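Local atomic coordinates of YcgJ protein (Bacillus subtilis, PDB entry 1XXL), a protein that is probably an S-adenosylmethionine-dependent methyltransferase, although its substrate is not known. Residues Arg24-Gly29 against Glu79-Pro84; Asp181-Arg186 against Lys195-His200. All coordinates share one frame; numbering follows the deposited sequence.

Contact 1 of 2, residues Arg24-Gly29 against Glu79-Pro84; sequences RVLDIG and ESLPFP
Leu81 N is hydrogen-bonded to Glu109 OE2 of helix 103-113, and two residues on Phe83 O bonds Arg112 NH1 of the same helix; both residues turn their side chains toward strand 24-28, consistent with anchoring of the loop. No hydrogen bond joins 24-29 to 79-84; the contact is apolar and buries 143 Å². Leu26 carries it with both methyls. Its chi1 of 169° carries CG toward the loop, and chi2 of 65° turns the two branches apart: CD1 lies 3.8 Å from Phe83 CE2, approaching the ring obliquely, while CD2 meets Leu81 CD1 tip to tip at 4.1 Å. Strand 24-28 is the first strand of the Rossmann-like methyltransferase sheet, and it runs into Gly29, a residue that binds S-adenosylmethionine; Glu79 of the loop, whose OE2 takes a hydrogen bond from the backbone N of Asp102, is assigned to the same site. Leu81 CD1 also reaches Ile28 CD1, at 4.4 Å, and thus bears on two alternate strand residues. The backbones stay well apart, with Ile28 CA 9.4 Å from Leu81 CA. On the Phe83 ring, Pro82 CG sits 3.9 Å above the plane, over the centre of one face.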
# COMPACT_ATOMS: atom_id res chain seq x y z
N ARG A 24 5.72 19.59 -2.60
CA ARG A 24 6.64 18.54 -3.04
C ARG A 24 6.15 17.22 -2.45
O ARG A 24 5.89 17.12 -1.24
CB ARG A 24 8.05 18.87 -2.58
CG ARG A 24 8.55 20.18 -3.17
CD ARG A 24 10.04 20.32 -3.05
NE ARG A 24 10.53 21.64 -3.48
CZ ARG A 24 11.76 22.10 -3.24
NH1 ARG A 24 12.66 21.37 -2.56
NH2 ARG A 24 12.11 23.31 -3.68
N VAL A 25 6.01 16.22 -3.32
CA VAL A 25 5.40 14.94 -2.96
C VAL A 25 6.39 13.79 -3.19
O VAL A 25 7.10 13.74 -4.22
CB VAL A 25 4.12 14.66 -3.82
CG1 VAL A 25 3.45 13.34 -3.47
CG2 VAL A 25 3.14 15.80 -3.69
N LEU A 26 6.42 12.86 -2.25
CA LEU A 26 7.16 11.64 -2.40
C LEU A 26 6.18 10.47 -2.43
O LEU A 26 5.31 10.35 -1.55
CB LEU A 26 8.14 11.49 -1.24
CG LEU A 26 8.85 10.15 -1.09
CD1 LEU A 26 9.75 9.86 -2.25
CD2 LEU A 26 9.65 10.12 0.22
N ASP A 27 6.36 9.61 -3.42
CA ASP A 27 5.62 8.35 -3.53
C ASP A 27 6.55 7.15 -3.31
O ASP A 27 7.49 6.92 -4.09
CB ASP A 27 4.95 8.22 -4.90
CG ASP A 27 4.10 6.94 -5.03
OD1 ASP A 27 3.45 6.50 -4.03
OD2 ASP A 27 4.08 6.37 -6.15
N ILE A 28 6.27 6.42 -2.24
CA ILE A 28 7.04 5.27 -1.85
C ILE A 28 6.43 3.99 -2.42
O ILE A 28 5.26 3.69 -2.17
CB ILE A 28 7.11 5.16 -0.33
CG1 ILE A 28 7.78 6.42 0.22
CG2 ILE A 28 7.90 3.93 0.05
CD1 ILE A 28 7.83 6.51 1.70
N GLY A 29 7.24 3.23 -3.15
CA GLY A 29 6.76 2.06 -3.90
C GLY A 29 6.01 2.51 -5.14
O GLY A 29 4.88 2.12 -5.36
N GLU A 79 13.06 1.94 3.76
CA GLU A 79 13.88 1.75 4.96
C GLU A 79 15.13 2.63 4.95
O GLU A 79 15.75 2.80 5.98
CB GLU A 79 14.29 0.28 5.13
CG GLU A 79 13.14 -0.61 5.59
CD GLU A 79 12.33 -1.22 4.45
OE1 GLU A 79 12.63 -0.96 3.26
OE2 GLU A 79 11.40 -2.00 4.76
N SER A 80 15.50 3.16 3.80
CA SER A 80 16.64 4.07 3.70
C SER A 80 16.39 5.08 2.61
O SER A 80 16.81 4.91 1.48
CB SER A 80 17.93 3.28 3.39
OG SER A 80 19.07 4.11 3.57
N LEU A 81 15.65 6.12 2.94
CA LEU A 81 15.40 7.21 2.01
C LEU A 81 16.61 8.16 2.01
O LEU A 81 17.11 8.54 3.07
CB LEU A 81 14.15 7.98 2.42
CG LEU A 81 12.87 7.17 2.40
CD1 LEU A 81 11.75 7.98 3.01
CD2 LEU A 81 12.53 6.72 0.98
N PRO A 82 17.08 8.55 0.82
CA PRO A 82 18.25 9.40 0.73
C PRO A 82 18.02 10.90 0.98
O PRO A 82 18.97 11.67 0.98
CB PRO A 82 18.71 9.15 -0.71
CG PRO A 82 17.38 8.96 -1.47
CD PRO A 82 16.57 8.14 -0.51
N PHE A 83 16.78 11.31 1.23
CA PHE A 83 16.39 12.70 1.17
C PHE A 83 16.67 13.36 2.48
O PHE A 83 16.77 12.69 3.49
CB PHE A 83 14.90 12.83 0.81
CG PHE A 83 14.55 12.09 -0.45
CD1 PHE A 83 15.02 12.55 -1.68
CD2 PHE A 83 13.81 10.94 -0.41
CE1 PHE A 83 14.73 11.87 -2.85
CE2 PHE A 83 13.51 10.24 -1.58
CZ PHE A 83 13.98 10.70 -2.80
N PRO A 84 16.81 14.70 2.48
CA PRO A 84 17.03 15.43 3.72
C PRO A 84 15.82 15.37 4.68
O PRO A 84 14.70 15.13 4.24
CB PRO A 84 17.20 16.88 3.24
CG PRO A 84 17.43 16.81 1.81
CD PRO A 84 16.74 15.61 1.32

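Contact 2 of 2, residues Asp181-Arg186 against Lys195-His200; sequences DSWIKR and KQIITH. With SO4 (sulfate ion), chain E.
Ile197 meets helix 180-187 through two branches that part at its CB. CG2, anti to the backbone N, comes to the edge of the Trp183 indole, near the ring plane, 4.2 Å from CZ3. CG1, which lies anti to the carbonyl carbon (chi1 -72°), leads to CD1, and this methyl meets Ile184 CD1 tip to tip at 4.0 Å. Between 181-186 and 195-200 only these three residues touch, burying 96 Å² with Ile184 CA and Ile197 CA 9.6 Å apart; Tyr180 of the first helix adds contacts with Ile197 and Ile198. Trp183 faces two ways: the benzene end takes Ile197, while CD1 on the pyrrole end has a sulfate oxygen, O3, in the ring plane at 3.8 Å. That ion, probably from the crystallisation liquor, is gripped by Arg186, whose NE donates to O4 at 3.0 Å (N-H...O 153°) and whose NH2 donates to O3 at 3.1 Å (142°). Arg144 NH2, from helix 131-144, binds the sulfate as well, and Arg144 forms a cation-pi contact with Trp183. Such apolar contact between consecutive helices belongs here to the helical insertion between strands 166-179 and 222-236 of the Rossmann-like methyltransferase fold, away from the assigned cofactor residues.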
# COMPACT_ATOMS: atom_id res chain seq x y z
N ASP A 181 -10.26 -15.66 -10.02
CA ASP A 181 -9.62 -16.17 -11.25
C ASP A 181 -8.62 -15.17 -11.74
O ASP A 181 -7.50 -15.50 -12.13
CB ASP A 181 -10.64 -16.42 -12.37
CG ASP A 181 -11.37 -17.76 -12.25
OD1 ASP A 181 -10.91 -18.71 -11.54
OD2 ASP A 181 -12.45 -17.86 -12.91
N SER A 182 -9.03 -13.92 -11.71
CA SER A 182 -8.19 -12.82 -12.16
C SER A 182 -6.98 -12.61 -11.24
O SER A 182 -5.87 -12.39 -11.70
CB SER A 182 -9.06 -11.58 -12.25
OG SER A 182 -8.27 -10.43 -12.37
N TRP A 183 -7.21 -12.69 -9.94
CA TRP A 183 -6.16 -12.57 -8.92
C TRP A 183 -5.06 -13.63 -9.08
O TRP A 183 -3.89 -13.33 -8.95
CB TRP A 183 -6.84 -12.72 -7.56
CG TRP A 183 -6.03 -12.47 -6.35
CD1 TRP A 183 -5.51 -11.30 -5.94
CD2 TRP A 183 -5.71 -13.42 -5.34
NE1 TRP A 183 -4.88 -11.45 -4.75
CE2 TRP A 183 -4.97 -12.76 -4.36
CE3 TRP A 183 -5.96 -14.80 -5.18
CZ2 TRP A 183 -4.50 -13.40 -3.22
CZ3 TRP A 183 -5.49 -15.43 -4.07
CH2 TRP A 183 -4.75 -14.73 -3.09
N ILE A 184 -5.46 -14.87 -9.34
CA ILE A 184 -4.51 -15.95 -9.59
C ILE A 184 -3.72 -15.72 -10.87
O ILE A 184 -2.51 -15.88 -10.86
CB ILE A 184 -5.21 -17.31 -9.66
CG1 ILE A 184 -5.75 -17.70 -8.28
CG2 ILE A 184 -4.26 -18.39 -10.23
CD1 ILE A 184 -4.71 -17.85 -7.18
N LYS A 185 -4.41 -15.36 -11.95
CA LYS A 185 -3.74 -15.01 -13.22
C LYS A 185 -2.70 -13.88 -13.10
O LYS A 185 -1.58 -14.04 -13.55
CB LYS A 185 -4.77 -14.67 -14.32
CG LYS A 185 -5.36 -15.89 -15.00
CD LYS A 185 -6.19 -15.51 -16.26
CE LYS A 185 -5.31 -15.23 -17.50
NZ LYS A 185 -6.13 -14.76 -18.71
N ARG A 186 -3.06 -12.77 -12.47
CA ARG A 186 -2.13 -11.65 -12.26
C ARG A 186 -0.94 -11.99 -11.36
O ARG A 186 0.10 -11.33 -11.43
CB ARG A 186 -2.86 -10.45 -11.65
CG ARG A 186 -3.93 -9.82 -12.53
CD ARG A 186 -4.40 -8.47 -11.95
NE ARG A 186 -5.00 -8.62 -10.61
CZ ARG A 186 -6.30 -8.64 -10.34
NH1 ARG A 186 -7.20 -8.50 -11.29
NH2 ARG A 186 -6.71 -8.80 -9.08
N LYS A 195 -3.22 -24.86 -5.43
CA LYS A 195 -3.95 -25.88 -4.69
C LYS A 195 -3.91 -25.56 -3.19
O LYS A 195 -4.90 -25.77 -2.49
CB LYS A 195 -3.43 -27.31 -4.93
CG LYS A 195 -3.71 -27.93 -6.33
CD LYS A 195 -5.20 -28.35 -6.61
CE LYS A 195 -5.30 -29.46 -7.71
NZ LYS A 195 -6.71 -29.95 -7.97
N GLN A 196 -2.76 -25.06 -2.70
CA GLN A 196 -2.64 -24.64 -1.28
C GLN A 196 -3.59 -23.48 -0.95
O GLN A 196 -4.21 -23.45 0.11
CB GLN A 196 -1.20 -24.24 -0.93
CG GLN A 196 -0.18 -25.37 -1.03
CD GLN A 196 1.26 -24.88 -0.77
OE1 GLN A 196 1.55 -24.25 0.27
NE2 GLN A 196 2.18 -25.16 -1.71
N ILE A 197 -3.68 -22.51 -1.85
CA ILE A 197 -4.64 -21.39 -1.70
C ILE A 197 -6.07 -21.90 -1.63
O ILE A 197 -6.84 -21.49 -0.76
CB ILE A 197 -4.51 -20.37 -2.86
CG1 ILE A 197 -3.21 -19.58 -2.69
CG2 ILE A 197 -5.68 -19.41 -2.85
CD1 ILE A 197 -2.75 -18.87 -3.86
N ILE A 198 -6.43 -22.83 -2.51
CA ILE A 198 -7.79 -23.35 -2.57
C ILE A 198 -8.12 -24.06 -1.26
O ILE A 198 -9.18 -23.83 -0.69
CB ILE A 198 -8.00 -24.27 -3.80
CG1 ILE A 198 -7.90 -23.45 -5.10
CG2 ILE A 198 -9.34 -24.97 -3.71
CD1 ILE A 198 -7.77 -24.29 -6.41
N THR A 199 -7.20 -24.90 -0.77
CA THR A 199 -7.37 -25.57 0.54
C THR A 199 -7.55 -24.56 1.69
O THR A 199 -8.40 -24.74 2.55
CB THR A 199 -6.16 -26.50 0.86
OG1 THR A 199 -6.05 -27.50 -0.15
CG2 THR A 199 -6.30 -27.19 2.20
N HIS A 200 -6.73 -23.52 1.69
CA HIS A 200 -6.77 -22.46 2.71
C HIS A 200 -8.15 -21.80 2.76
O HIS A 200 -8.73 -21.65 3.82
CB HIS A 200 -5.69 -21.42 2.39
CG HIS A 200 -5.45 -20.42 3.47
ND1 HIS A 200 -5.10 -20.79 4.76
CD2 HIS A 200 -5.47 -19.07 3.45
CE1 HIS A 200 -4.93 -19.70 5.49
NE2 HIS A 200 -5.14 -18.64 4.72
S SO4 E . -3.27 -7.31 -7.47
O1 SO4 E . -2.34 -7.50 -6.37
O2 SO4 E . -3.35 -5.88 -7.79
O3 SO4 E . -4.62 -7.75 -7.09
O4 SO4 E . -2.76 -8.06 -8.62

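In the fold
From the N terminus, strand 24-28 opens contact 1, which closes only after helix 34-39, strand 45-50, helix 53-66 and strand 71-75 have passed, when the loop ahead of strand 88-94 returns to the first strand. It ties that strand to a loop that starts at the assigned cofactor residue Glu79 and runs back along it. The chain then completes the parallel strands and runs through helices 131-144 and 154-163 and strand 166-179 before contact 2 opens. Contact 2 closes a short loop between successive helices, with eight residues between its segments. The two neither nest nor cross; contact 1 and contact 2 lie in series, on opposite sides of the chain's centre, with their centres about 34 Å apart and their nearest atoms about 16 Å apart.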